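Local coordinates for actin-related protein 8 (Homo sapiens, PDB 4FO0) that binds ATP, hydrolyses it only slowly, does not polymerise, and is a proposed core subunit of the INO80 chromatin-remodelling complex in the nucleus, at residues A[205-210]-A[234-239]; A[245-250]-A[263-268]; A[258-263]-A[482-487]; A[503-508]-A[540-545]. All blocks are in the same frame, centred on the assembly; numbering follows the deposited sequence.

Interaction 1: A[205-210]-A[234-239]; sequences IPDIYN and QESVCA
Asp207 and Ser236 meet side chain to side chain, next to a backbone bond from Glu235 N to Ile205 O, 2.6 Å. The Asp207 side chain leaves with CG anti to the backbone N (chi1 -161°), which carries its end to the start of helix 235-243. CB packs 3.7 Å from Ser236 OG. Beyond it CG lies 3.1 Å from the same hydroxyl, and OD1 accepts the Ser236 OG proton at a modelled 2.5 Å, very short and doubtful in its exact length, while OD2 packs on Cys261. OD1 also bonds to Ser268 OG, which makes it a shared acceptor. With an alanine here the carboxylate is absent, and the hydroxyls of Ser236 and Ser268 would probably lose their common acceptor. Glu235 sends its carboxylate to the proline: OE1 approaches Pro206 CA, 3.1 Å off, and OE2 bonds to His21. The parallel bridge between Ile205 and Gln234, with CA atoms 4.7 Å apart, marks where both strands end. The Glu235 side chain comes within about 4 Å of the bound magnesium, which places this strand-to-helix junction beside the metal end of the nucleotide site, consistent with the actin-type ATP-binding fold.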
loop_
_atom_site.group_PDB
_atom_site.type_symbol
_atom_site.label_atom_id
_atom_site.label_comp_id
_atom_site.label_asym_id
_atom_site.label_seq_id
_atom_site.Cartn_x
_atom_site.Cartn_y
_atom_site.Cartn_z
ATOM N N ILE A 205 6.468 9.760 -6.503
ATOM C CA ILE A 205 5.262 9.556 -7.281
ATOM C C ILE A 205 5.222 8.137 -7.825
ATOM O O ILE A 205 6.246 7.463 -7.901
ATOM C CB ILE A 205 5.166 10.549 -8.445
ATOM C CG1 ILE A 205 6.242 10.264 -9.493
ATOM C CG2 ILE A 205 5.300 11.950 -7.948
ATOM C CD1 ILE A 205 6.094 11.106 -10.719
ATOM N N PRO A 206 4.029 7.680 -8.214
ATOM C CA PRO A 206 3.887 6.319 -8.737
ATOM C C PRO A 206 4.770 6.111 -9.958
ATOM O O PRO A 206 5.095 7.051 -10.679
ATOM C CB PRO A 206 2.417 6.247 -9.157
ATOM C CG PRO A 206 1.730 7.388 -8.417
ATOM C CD PRO A 206 2.778 8.456 -8.287
ATOM N N ASP A 207 5.144 4.862 -10.181
ATOM C CA ASP A 207 5.922 4.471 -11.342
ATOM C C ASP A 207 5.219 4.852 -12.654
ATOM O O ASP A 207 5.811 5.493 -13.523
ATOM C CB ASP A 207 6.155 2.966 -11.266
ATOM C CG ASP A 207 7.293 2.518 -12.127
ATOM O OD1 ASP A 207 8.289 3.269 -12.216
ATOM O OD2 ASP A 207 7.186 1.420 -12.715
ATOM N N ILE A 208 3.962 4.428 -12.792
ATOM C CA ILE A 208 3.048 4.932 -13.821
ATOM C C ILE A 208 2.245 6.070 -13.184
ATOM O O ILE A 208 1.418 5.840 -12.298
ATOM C CB ILE A 208 2.098 3.817 -14.326
ATOM C CG1 ILE A 208 2.886 2.706 -15.014
ATOM C CG2 ILE A 208 1.076 4.350 -15.296
ATOM C CD1 ILE A 208 2.081 1.449 -15.249
ATOM N N TYR A 209 2.506 7.299 -13.615
ATOM C CA TYR A 209 1.935 8.482 -12.964
ATOM C C TYR A 209 1.010 9.224 -13.910
ATOM O O TYR A 209 1.031 9.013 -15.106
ATOM C CB TYR A 209 3.046 9.445 -12.494
ATOM C CG TYR A 209 4.037 9.742 -13.589
ATOM C CD1 TYR A 209 5.193 8.983 -13.732
ATOM C CD2 TYR A 209 3.789 10.739 -14.520
ATOM C CE1 TYR A 209 6.089 9.231 -14.760
ATOM C CE2 TYR A 209 4.682 10.992 -15.554
ATOM C CZ TYR A 209 5.825 10.236 -15.665
ATOM O OH TYR A 209 6.702 10.487 -16.686
ATOM N N ASN A 210 0.201 10.110 -13.359
ATOM C CA ASN A 210 -0.663 10.923 -14.175
ATOM C C ASN A 210 -0.078 12.333 -14.273
ATOM O O ASN A 210 0.004 13.045 -13.269
ATOM C CB ASN A 210 -2.050 10.930 -13.548
ATOM C CG ASN A 210 -3.009 11.853 -14.260
ATOM O OD1 ASN A 210 -2.652 12.972 -14.648
ATOM N ND2 ASN A 210 -4.249 11.395 -14.427
ATOM N N GLN A 234 10.115 8.868 -9.107
ATOM C CA GLN A 234 9.251 7.706 -9.032
ATOM C C GLN A 234 9.571 6.866 -7.818
ATOM O O GLN A 234 10.734 6.703 -7.457
ATOM C CB GLN A 234 9.399 6.869 -10.278
ATOM C CG GLN A 234 9.118 7.654 -11.512
ATOM C CD GLN A 234 9.604 6.938 -12.725
ATOM O OE1 GLN A 234 8.823 6.319 -13.446
ATOM N NE2 GLN A 234 10.911 6.988 -12.955
ATOM N N GLU A 235 8.531 6.323 -7.197
ATOM C CA GLU A 235 8.705 5.578 -5.969
ATOM C C GLU A 235 9.503 4.294 -6.255
ATOM O O GLU A 235 10.205 3.779 -5.386
ATOM C CB GLU A 235 7.343 5.310 -5.291
ATOM C CG GLU A 235 6.431 4.318 -6.029
ATOM C CD GLU A 235 4.925 4.470 -5.712
ATOM O OE1 GLU A 235 4.101 4.096 -6.581
ATOM O OE2 GLU A 235 4.556 4.938 -4.611
ATOM N N SER A 236 9.421 3.795 -7.481
ATOM C CA SER A 236 10.143 2.577 -7.849
ATOM C C SER A 236 11.665 2.788 -7.869
ATOM O O SER A 236 12.424 1.964 -7.363
ATOM C CB SER A 236 9.672 2.077 -9.210
ATOM O OG SER A 236 9.634 3.152 -10.133
ATOM N N VAL A 237 12.113 3.890 -8.462
ATOM C CA VAL A 237 13.532 4.171 -8.495
ATOM C C VAL A 237 14.027 4.433 -7.078
ATOM O O VAL A 237 15.095 3.951 -6.680
ATOM C CB VAL A 237 13.849 5.374 -9.381
ATOM C CG1 VAL A 237 15.321 5.696 -9.298
ATOM C CG2 VAL A 237 13.428 5.102 -10.801
ATOM N N CYS A 238 13.242 5.192 -6.318
ATOM C CA CYS A 238 13.586 5.473 -4.930
ATOM C C CYS A 238 13.765 4.191 -4.127
ATOM O O CYS A 238 14.702 4.062 -3.341
ATOM C CB CYS A 238 12.552 6.386 -4.291
ATOM S SG CYS A 238 12.630 8.083 -4.940
ATOM N N ALA A 239 12.871 3.236 -4.342
ATOM C CA ALA A 239 12.997 1.951 -3.684
ATOM C C ALA A 239 14.374 1.337 -3.930
ATOM O O ALA A 239 14.971 0.785 -3.007
ATOM C CB ALA A 239 11.904 1.006 -4.150
#

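Interaction 2: A[245-250]-A[263-268]; sequences LSSTCI and VEDGVS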
loop_
_atom_site.group_PDB
_atom_site.type_symbol
_atom_site.label_atom_id
_atom_site.label_comp_id
_atom_site.label_asym_id
_atom_site.label_seq_id
_atom_site.Cartn_x
_atom_site.Cartn_y
_atom_site.Cartn_z
ATOM N N LEU A 245 20.140 -1.622 -4.358
ATOM C CA LEU A 245 20.175 -2.436 -5.571
ATOM C C LEU A 245 20.080 -1.572 -6.819
ATOM O O LEU A 245 18.987 -1.155 -7.206
ATOM C CB LEU A 245 19.031 -3.448 -5.569
ATOM C CG LEU A 245 19.198 -4.664 -4.657
ATOM C CD1 LEU A 245 20.270 -4.424 -3.608
ATOM C CD2 LEU A 245 17.864 -5.003 -3.993
ATOM N N SER A 246 21.214 -1.312 -7.458
ATOM C CA SER A 246 21.217 -0.450 -8.638
ATOM C C SER A 246 20.336 -1.007 -9.762
ATOM O O SER A 246 19.614 -0.255 -10.418
ATOM C CB SER A 246 22.647 -0.203 -9.141
ATOM O OG SER A 246 23.174 -1.344 -9.805
ATOM N N SER A 247 20.414 -2.317 -9.989
ATOM C CA SER A 247 19.585 -2.977 -10.993
ATOM C C SER A 247 18.745 -4.067 -10.353
ATOM O O SER A 247 19.258 -4.902 -9.613
ATOM C CB SER A 247 20.433 -3.567 -12.123
ATOM O OG SER A 247 20.774 -2.573 -13.072
ATOM N N THR A 248 17.454 -4.075 -10.649
ATOM C CA THR A 248 16.570 -5.019 -9.987
ATOM C C THR A 248 15.155 -4.876 -10.504
ATOM O O THR A 248 14.750 -3.806 -10.961
ATOM C CB THR A 248 16.585 -4.783 -8.445
ATOM O OG1 THR A 248 15.756 -5.739 -7.785
ATOM C CG2 THR A 248 16.093 -3.385 -8.099
ATOM N N CYS A 249 14.410 -5.969 -10.454
ATOM C CA CYS A 249 12.972 -5.890 -10.638
ATOM C C CYS A 249 12.343 -5.472 -9.296
ATOM O O CYS A 249 12.616 -6.082 -8.255
ATOM C CB CYS A 249 12.433 -7.235 -11.114
ATOM S SG CYS A 249 10.646 -7.278 -11.382
ATOM N N ILE A 250 11.533 -4.413 -9.316
ATOM C CA ILE A 250 10.890 -3.907 -8.104
ATOM C C ILE A 250 9.412 -4.210 -8.102
ATOM O O ILE A 250 8.719 -3.978 -9.096
ATOM C CB ILE A 250 10.957 -2.385 -7.996
ATOM C CG1 ILE A 250 12.313 -1.892 -8.441
ATOM C CG2 ILE A 250 10.608 -1.935 -6.559
ATOM C CD1 ILE A 250 13.436 -2.580 -7.708
ATOM N N VAL A 263 14.166 -1.836 -13.022
ATOM C CA VAL A 263 14.926 -0.613 -12.840
ATOM C C VAL A 263 16.392 -0.922 -13.008
ATOM O O VAL A 263 16.907 -1.893 -12.445
ATOM C CB VAL A 263 14.649 0.020 -11.461
ATOM C CG1 VAL A 263 15.684 1.082 -11.123
ATOM C CG2 VAL A 263 13.253 0.604 -11.430
ATOM N N GLU A 264 17.051 -0.097 -13.812
ATOM C CA GLU A 264 18.465 -0.263 -14.123
ATOM C C GLU A 264 19.162 1.079 -13.965
ATOM O O GLU A 264 19.030 1.963 -14.815
ATOM C CB GLU A 264 18.620 -0.769 -15.553
ATOM C CG GLU A 264 19.826 -1.655 -15.777
ATOM C CD GLU A 264 19.768 -2.369 -17.113
ATOM O OE1 GLU A 264 18.848 -2.068 -17.902
ATOM O OE2 GLU A 264 20.632 -3.234 -17.378
ATOM N N ASP A 265 19.875 1.232 -12.854
ATOM C CA ASP A 265 20.637 2.451 -12.564
ATOM C C ASP A 265 19.791 3.718 -12.608
ATOM O O ASP A 265 20.071 4.628 -13.392
ATOM C CB ASP A 265 21.813 2.601 -13.533
ATOM C CG ASP A 265 22.566 1.302 -13.744
ATOM O OD1 ASP A 265 22.903 0.630 -12.737
ATOM O OD2 ASP A 265 22.804 0.949 -14.921
ATOM N N GLY A 266 18.765 3.782 -11.761
ATOM C CA GLY A 266 17.951 4.981 -11.642
ATOM C C GLY A 266 16.945 5.136 -12.772
ATOM O O GLY A 266 16.296 6.178 -12.915
ATOM N N VAL A 267 16.795 4.100 -13.584
ATOM C CA VAL A 267 15.845 4.190 -14.679
ATOM C C VAL A 267 14.822 3.064 -14.672
ATOM O O VAL A 267 15.165 1.883 -14.762
ATOM C CB VAL A 267 16.560 4.203 -16.029
ATOM C CG1 VAL A 267 15.567 4.448 -17.140
ATOM C CG2 VAL A 267 17.628 5.261 -16.023
ATOM N N SER A 268 13.555 3.443 -14.552
ATOM C CA SER A 268 12.467 2.496 -14.708
ATOM C C SER A 268 12.177 2.339 -16.192
ATOM O O SER A 268 11.854 3.310 -16.880
ATOM C CB SER A 268 11.222 2.991 -13.978
ATOM O OG SER A 268 10.123 2.147 -14.263
HETATM O O HOH W 1 18.680 2.033 -9.300
#
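Ser247 and Glu264 form an antiparallel non-hydrogen-bonded pair with CA atoms 4.3 Å apart, and Thr248 with Val263 the hydrogen-bonded pair beside it, CA to CA 5.5 Å. The second pair is closed by two bonds: Thr248 N reaches Val263 O, and Val263 N returns to Thr248 O at an N-H...O angle of 167°. Beyond the regular pairing, Ser246 O receives two donors. Asp265 N bonds to it at 2.9 Å from well above the carbonyl plane, and a water donates to it at 2.7 Å while accepting Gly266 N, so that Ser246 and Gly266 remain bridged past the last strand pair. Among the side chains, Val263 CG2 meets Ile250 CG1 at 4.0 Å, the two branches crossing at a slant; with Thr248 they line the face packed on Thr240 of helix 235-243. On the face of Ser247 and Glu264, Ser247 OG lies against the Glu264 methylene CG rather than its acid end, which pairs with Lys499 in a salt bridge and also bonds to His269 and Thr496; Ser247 OG makes a weak hydrogen bond to the same Lys499. Asp265 and Gly266 both have positive phi (55° and 78°), close to a type I' turn, and Glu264 N bonds to Val267 O across it at 2.9 Å. The two strands make a beta hairpin whose other end carries the ATP-binding residues Asp252 to Asp255, an arrangement characteristic of the phosphate-binding hairpin of the actin fold; this contact lies at the end remote from the nucleotide.

Interaction 3: A[258-263]-A[482-487]; sequences TSVCCV and KAILHS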
loop_
_atom_site.group_PDB
_atom_site.type_symbol
_atom_site.label_atom_id
_atom_site.label_comp_id
_atom_site.label_asym_id
_atom_site.label_seq_id
_atom_site.Cartn_x
_atom_site.Cartn_y
_atom_site.Cartn_z
ATOM N N THR A 258 -0.588 -2.593 -6.793
ATOM C CA THR A 258 0.670 -3.323 -6.889
ATOM C C THR A 258 1.438 -2.897 -8.128
ATOM O O THR A 258 0.913 -2.996 -9.230
ATOM C CB THR A 258 0.424 -4.806 -7.005
ATOM O OG1 THR A 258 -0.191 -5.269 -5.802
ATOM C CG2 THR A 258 1.740 -5.543 -7.238
ATOM N N SER A 259 2.670 -2.415 -7.943
ATOM C CA SER A 259 3.509 -2.003 -9.059
ATOM C C SER A 259 4.557 -3.049 -9.330
ATOM O O SER A 259 5.135 -3.612 -8.400
ATOM C CB SER A 259 4.231 -0.694 -8.757
ATOM O OG SER A 259 3.340 0.402 -8.671
ATOM N N VAL A 260 4.792 -3.303 -10.611
ATOM C CA VAL A 260 5.939 -4.076 -11.055
ATOM C C VAL A 260 6.713 -3.267 -12.092
ATOM O O VAL A 260 6.122 -2.554 -12.913
ATOM C CB VAL A 260 5.515 -5.402 -11.687
ATOM C CG1 VAL A 260 6.717 -6.326 -11.830
ATOM C CG2 VAL A 260 4.472 -6.063 -10.830
ATOM N N CYS A 261 8.037 -3.355 -12.049
ATOM C CA CYS A 261 8.838 -2.761 -13.106
ATOM C C CYS A 261 10.300 -3.137 -12.966
ATOM O O CYS A 261 10.738 -3.622 -11.920
ATOM C CB CYS A 261 8.665 -1.245 -13.149
ATOM S SG CYS A 261 9.648 -0.310 -11.940
ATOM N N CYS A 262 11.052 -2.935 -14.035
ATOM C CA CYS A 262 12.475 -3.219 -14.001
ATOM C C CYS A 262 13.261 -1.935 -13.985
ATOM O O CYS A 262 13.040 -1.046 -14.812
ATOM C CB CYS A 262 12.872 -4.088 -15.182
ATOM S SG CYS A 262 12.185 -5.734 -15.039
ATOM N N VAL A 263 14.166 -1.836 -13.022
ATOM C CA VAL A 263 14.926 -0.613 -12.840
ATOM C C VAL A 263 16.392 -0.922 -13.008
ATOM O O VAL A 263 16.907 -1.893 -12.445
ATOM C CB VAL A 263 14.649 0.020 -11.461
ATOM C CG1 VAL A 263 15.684 1.082 -11.123
ATOM C CG2 VAL A 263 13.253 0.604 -11.430
ATOM N N LYS A 482 3.084 -13.904 -12.405
ATOM C CA LYS A 482 2.934 -13.703 -13.840
ATOM C C LYS A 482 3.321 -12.282 -14.261
ATOM O O LYS A 482 3.961 -12.086 -15.297
ATOM C CB LYS A 482 1.490 -13.986 -14.261
ATOM C CG LYS A 482 1.063 -15.408 -14.033
ATOM C CD LYS A 482 -0.372 -15.668 -14.482
ATOM C CE LYS A 482 -0.854 -17.054 -14.035
ATOM N NZ LYS A 482 -0.870 -17.203 -12.531
ATOM N N ALA A 483 2.916 -11.298 -13.460
ATOM C CA ALA A 483 3.244 -9.905 -13.723
ATOM C C ALA A 483 4.746 -9.667 -13.643
ATOM O O ALA A 483 5.330 -8.995 -14.493
ATOM C CB ALA A 483 2.549 -9.020 -12.739
ATOM N N ILE A 484 5.376 -10.207 -12.610
ATOM C CA ILE A 484 6.815 -10.072 -12.489
ATOM C C ILE A 484 7.499 -10.632 -13.722
ATOM O O ILE A 484 8.348 -9.978 -14.312
ATOM C CB ILE A 484 7.340 -10.788 -11.254
ATOM C CG1 ILE A 484 6.888 -10.029 -10.007
ATOM C CG2 ILE A 484 8.884 -10.931 -11.322
ATOM C CD1 ILE A 484 7.108 -10.786 -8.736
ATOM N N LEU A 485 7.118 -11.849 -14.100
ATOM C CA LEU A 485 7.689 -12.514 -15.261
ATOM C C LEU A 485 7.440 -11.696 -16.526
ATOM O O LEU A 485 8.365 -11.338 -17.251
ATOM C CB LEU A 485 7.094 -13.912 -15.403
ATOM C CG LEU A 485 7.573 -14.892 -14.330
ATOM C CD1 LEU A 485 6.983 -16.271 -14.537
ATOM C CD2 LEU A 485 9.085 -14.954 -14.288
ATOM N N HIS A 486 6.178 -11.390 -16.774
ATOM C CA HIS A 486 5.812 -10.600 -17.933
ATOM C C HIS A 486 6.617 -9.308 -18.041
ATOM O O HIS A 486 7.072 -8.936 -19.115
ATOM C CB HIS A 486 4.327 -10.276 -17.893
ATOM C CG HIS A 486 3.886 -9.397 -19.013
ATOM N ND1 HIS A 486 4.007 -8.025 -18.970
ATOM C CD2 HIS A 486 3.341 -9.691 -20.217
ATOM C CE1 HIS A 486 3.542 -7.509 -20.094
ATOM N NE2 HIS A 486 3.131 -8.499 -20.867
ATOM N N SER A 487 6.776 -8.624 -16.920
ATOM C CA SER A 487 7.523 -7.377 -16.867
ATOM C C SER A 487 8.981 -7.580 -17.300
ATOM O O SER A 487 9.501 -6.852 -18.135
ATOM C CB SER A 487 7.453 -6.821 -15.436
ATOM O OG SER A 487 8.392 -5.782 -15.209
#
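Val260 and Ser487 bury the largest areas of this strand-on-helix contact, 72 and 60 Å², and Cys262 follows with 28 Å². Strand 258-263 runs alongside helix 482-487 at an axis separation of 7.9 Å and an angle of 28°. Val260 points its two methyls at different parts of the helix surface. CG1, which chi1 of -166° turns away from the valine's own N, touches Ser487 CB at 3.7 Å and Ile484 CA at 3.8 Å, with the Ile484 side chain close by; CG2 meets Ala483 CB at 4.0 Å. The valine fork thus presses on residues one turn apart on the helix. Ser487 answers with both of its side-chain atoms: CB bears on the valine, and OG lies against the strand, 3.7 Å from Cys261 CA and 3.8 Å from Cys262 SG. That hydroxyl is hydrogen-bonded to Thr272 O, which accounts for a polar atom in a buried place. Strand 247-253 shares the layer, with Cys249 beside Val260 and Val251 beside Ile484. Between the two segments the contact is made of methyl and methylene groups, a sulfur, and a hydroxyl bonded outside them, without a polar bond from one to the other, so its hold probably rests on apolar fit and burial.

Interaction 4: A[503-508]-A[540-545]; sequences SILVVG and DVITRP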
loop_
_atom_site.group_PDB
_atom_site.type_symbol
_atom_site.label_atom_id
_atom_site.label_comp_id
_atom_site.label_asym_id
_atom_site.label_seq_id
_atom_site.Cartn_x
_atom_site.Cartn_y
_atom_site.Cartn_z
ATOM N N SER A 503 17.481 -10.793 -9.485
ATOM C CA SER A 503 17.187 -9.883 -8.385
ATOM C C SER A 503 15.773 -9.315 -8.431
ATOM O O SER A 503 15.476 -8.413 -9.218
ATOM C CB SER A 503 18.197 -8.734 -8.379
ATOM O OG SER A 503 17.917 -7.812 -7.344
ATOM N N ILE A 504 14.910 -9.837 -7.571
ATOM C CA ILE A 504 13.555 -9.300 -7.430
ATOM C C ILE A 504 13.331 -8.711 -6.035
ATOM O O ILE A 504 13.316 -9.421 -5.023
ATOM C CB ILE A 504 12.501 -10.360 -7.731
ATOM C CG1 ILE A 504 12.710 -10.895 -9.150
ATOM C CG2 ILE A 504 11.119 -9.778 -7.586
ATOM C CD1 ILE A 504 12.428 -12.383 -9.298
ATOM N N LEU A 505 13.185 -7.396 -5.987
ATOM C CA LEU A 505 12.997 -6.702 -4.723
ATOM C C LEU A 505 11.515 -6.511 -4.442
ATOM O O LEU A 505 10.758 -6.050 -5.306
ATOM C CB LEU A 505 13.684 -5.354 -4.779
ATOM C CG LEU A 505 13.485 -4.450 -3.577
ATOM C CD1 LEU A 505 13.994 -5.150 -2.329
ATOM C CD2 LEU A 505 14.176 -3.107 -3.820
ATOM N N VAL A 506 11.091 -6.885 -3.244
ATOM C CA VAL A 506 9.691 -6.705 -2.881
ATOM C C VAL A 506 9.490 -5.715 -1.741
ATOM O O VAL A 506 9.995 -5.880 -0.626
ATOM C CB VAL A 506 8.989 -8.023 -2.572
ATOM C CG1 VAL A 506 7.554 -7.742 -2.150
ATOM C CG2 VAL A 506 9.019 -8.902 -3.797
ATOM N N VAL A 507 8.703 -4.701 -2.040
ATOM C CA VAL A 507 8.594 -3.543 -1.190
ATOM C C VAL A 507 7.120 -3.214 -0.810
ATOM O O VAL A 507 6.171 -3.759 -1.392
ATOM C CB VAL A 507 9.332 -2.405 -1.894
ATOM C CG1 VAL A 507 8.409 -1.273 -2.236
ATOM C CG2 VAL A 507 10.539 -1.981 -1.085
ATOM N N GLY A 508 6.933 -2.361 0.196
ATOM C CA GLY A 508 5.603 -2.038 0.679
ATOM C C GLY A 508 5.035 -3.065 1.653
ATOM O O GLY A 508 5.648 -4.086 1.916
ATOM N N ASP A 540 17.112 -14.466 -6.848
ATOM C CA ASP A 540 17.126 -13.935 -5.492
ATOM C C ASP A 540 15.957 -12.983 -5.233
ATOM O O ASP A 540 15.845 -11.930 -5.859
ATOM C CB ASP A 540 18.457 -13.244 -5.199
ATOM C CG ASP A 540 18.759 -13.181 -3.717
ATOM O OD1 ASP A 540 18.292 -14.086 -2.986
ATOM O OD2 ASP A 540 19.458 -12.233 -3.285
ATOM N N VAL A 541 15.075 -13.372 -4.318
ATOM C CA VAL A 541 14.004 -12.490 -3.892
ATOM C C VAL A 541 14.381 -11.804 -2.585
ATOM O O VAL A 541 14.693 -12.461 -1.596
ATOM C CB VAL A 541 12.669 -13.235 -3.741
ATOM C CG1 VAL A 541 11.619 -12.307 -3.192
ATOM C CG2 VAL A 541 12.220 -13.766 -5.088
ATOM N N ILE A 542 14.370 -10.476 -2.596
ATOM C CA ILE A 542 14.740 -9.693 -1.421
ATOM C C ILE A 542 13.500 -9.037 -0.843
ATOM O O ILE A 542 12.782 -8.340 -1.564
ATOM C CB ILE A 542 15.772 -8.584 -1.774
ATOM C CG1 ILE A 542 17.082 -9.199 -2.261
ATOM C CG2 ILE A 542 16.001 -7.649 -0.612
ATOM C CD1 ILE A 542 17.023 -9.558 -3.742
ATOM N N THR A 543 13.252 -9.246 0.452
ATOM C CA THR A 543 12.068 -8.666 1.088
ATOM C C THR A 543 12.377 -7.730 2.238
ATOM O O THR A 543 11.653 -6.759 2.458
ATOM C CB THR A 543 11.085 -9.731 1.566
ATOM O OG1 THR A 543 11.783 -10.702 2.359
ATOM C CG2 THR A 543 10.431 -10.401 0.362
ATOM N N ARG A 544 13.431 -8.031 2.982
ATOM C CA ARG A 544 13.867 -7.163 4.071
ATOM C C ARG A 544 15.325 -6.789 3.870
ATOM O O ARG A 544 16.189 -7.181 4.649
ATOM C CB ARG A 544 13.695 -7.852 5.426
ATOM C CG ARG A 544 12.257 -8.122 5.833
ATOM C CD ARG A 544 12.175 -8.440 7.318
ATOM N NE ARG A 544 12.671 -7.330 8.121
ATOM C CZ ARG A 544 11.898 -6.389 8.652
ATOM N NH1 ARG A 544 10.581 -6.424 8.485
ATOM N NH2 ARG A 544 12.444 -5.418 9.360
ATOM N N PRO A 545 15.600 -5.991 2.849
ATOM C CA PRO A 545 16.980 -5.604 2.567
ATOM C C PRO A 545 17.531 -4.781 3.714
ATOM O O PRO A 545 16.865 -3.874 4.195
ATOM C CB PRO A 545 16.848 -4.737 1.319
ATOM C CG PRO A 545 15.460 -4.203 1.381
ATOM C CD PRO A 545 14.639 -5.299 1.981
#
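Ile542 O is approached by three groups from strand 503-507: Val506 N bonds to it at 2.8 Å, almost in line with the carbonyl (C=O...N angle 177°), the Leu505 CA hydrogen points at it, and Leu505 CD1 rests beside it at 3.5 Å. Two more backbone bonds continue the pairing, Ile542 N to Ile504 O at 2.8 Å and Ile504 N to Asp540 O at 2.9 Å. The strand axes are 4.7 Å apart and diverge by 20°, as expected of twisted parallel neighbours. On one face Leu505, whose side chain extends opposite its own N (chi1 175°), lays CD1 against Ile542 CG2 at 3.6 Å and against the ring of Pro545, CG 4.1 Å away; Ser243 of helix 235-243 touches both Leu505 and Pro545. The opposite face carries Ile504 and Val541, CB against CG2, packed under helix 516-527. At the end of the pairing the Thr543 methyl CG2 meets Val506 CB at 4.0 Å, while its hydroxyl bonds to Gln517 on that helix. Strand 503-507 then runs into Gly508, whose backbone angles would press a CB against the preceding carbonyl O and which touches the bound ATP. Two parallel strands joined through helices 516-527 and 530-535 form a beta-alpha-beta crossover, here at the sheet edge of the actin-type nucleotide-binding fold, with the ATP-contacting glycine just beyond its first strand.

Overall arrangement
From the N terminus, interaction 1 closes first, returning the chain past helix 211-225 to the foot of helix 235-243. That helix leads directly into strand 247-253, where interaction 2 closes the short hairpin with strand 258-264. Interaction 3 opens within that hairpin and shares Val263 with interaction 2, so these two cross; it closes more than 200 residues later on helix 480-489, and interaction 4 follows in series as a crossover of the late chain. Cys249 bonds by its backbone to Ser503 and Leu505, making interactions 2 and 4 neighbours in one sheet. Val237 packing on Gly266 links interactions 1 and 2. Together they join the ends of strands 200-205 and 229-234, through helix 235-243, to the six-stranded sheet.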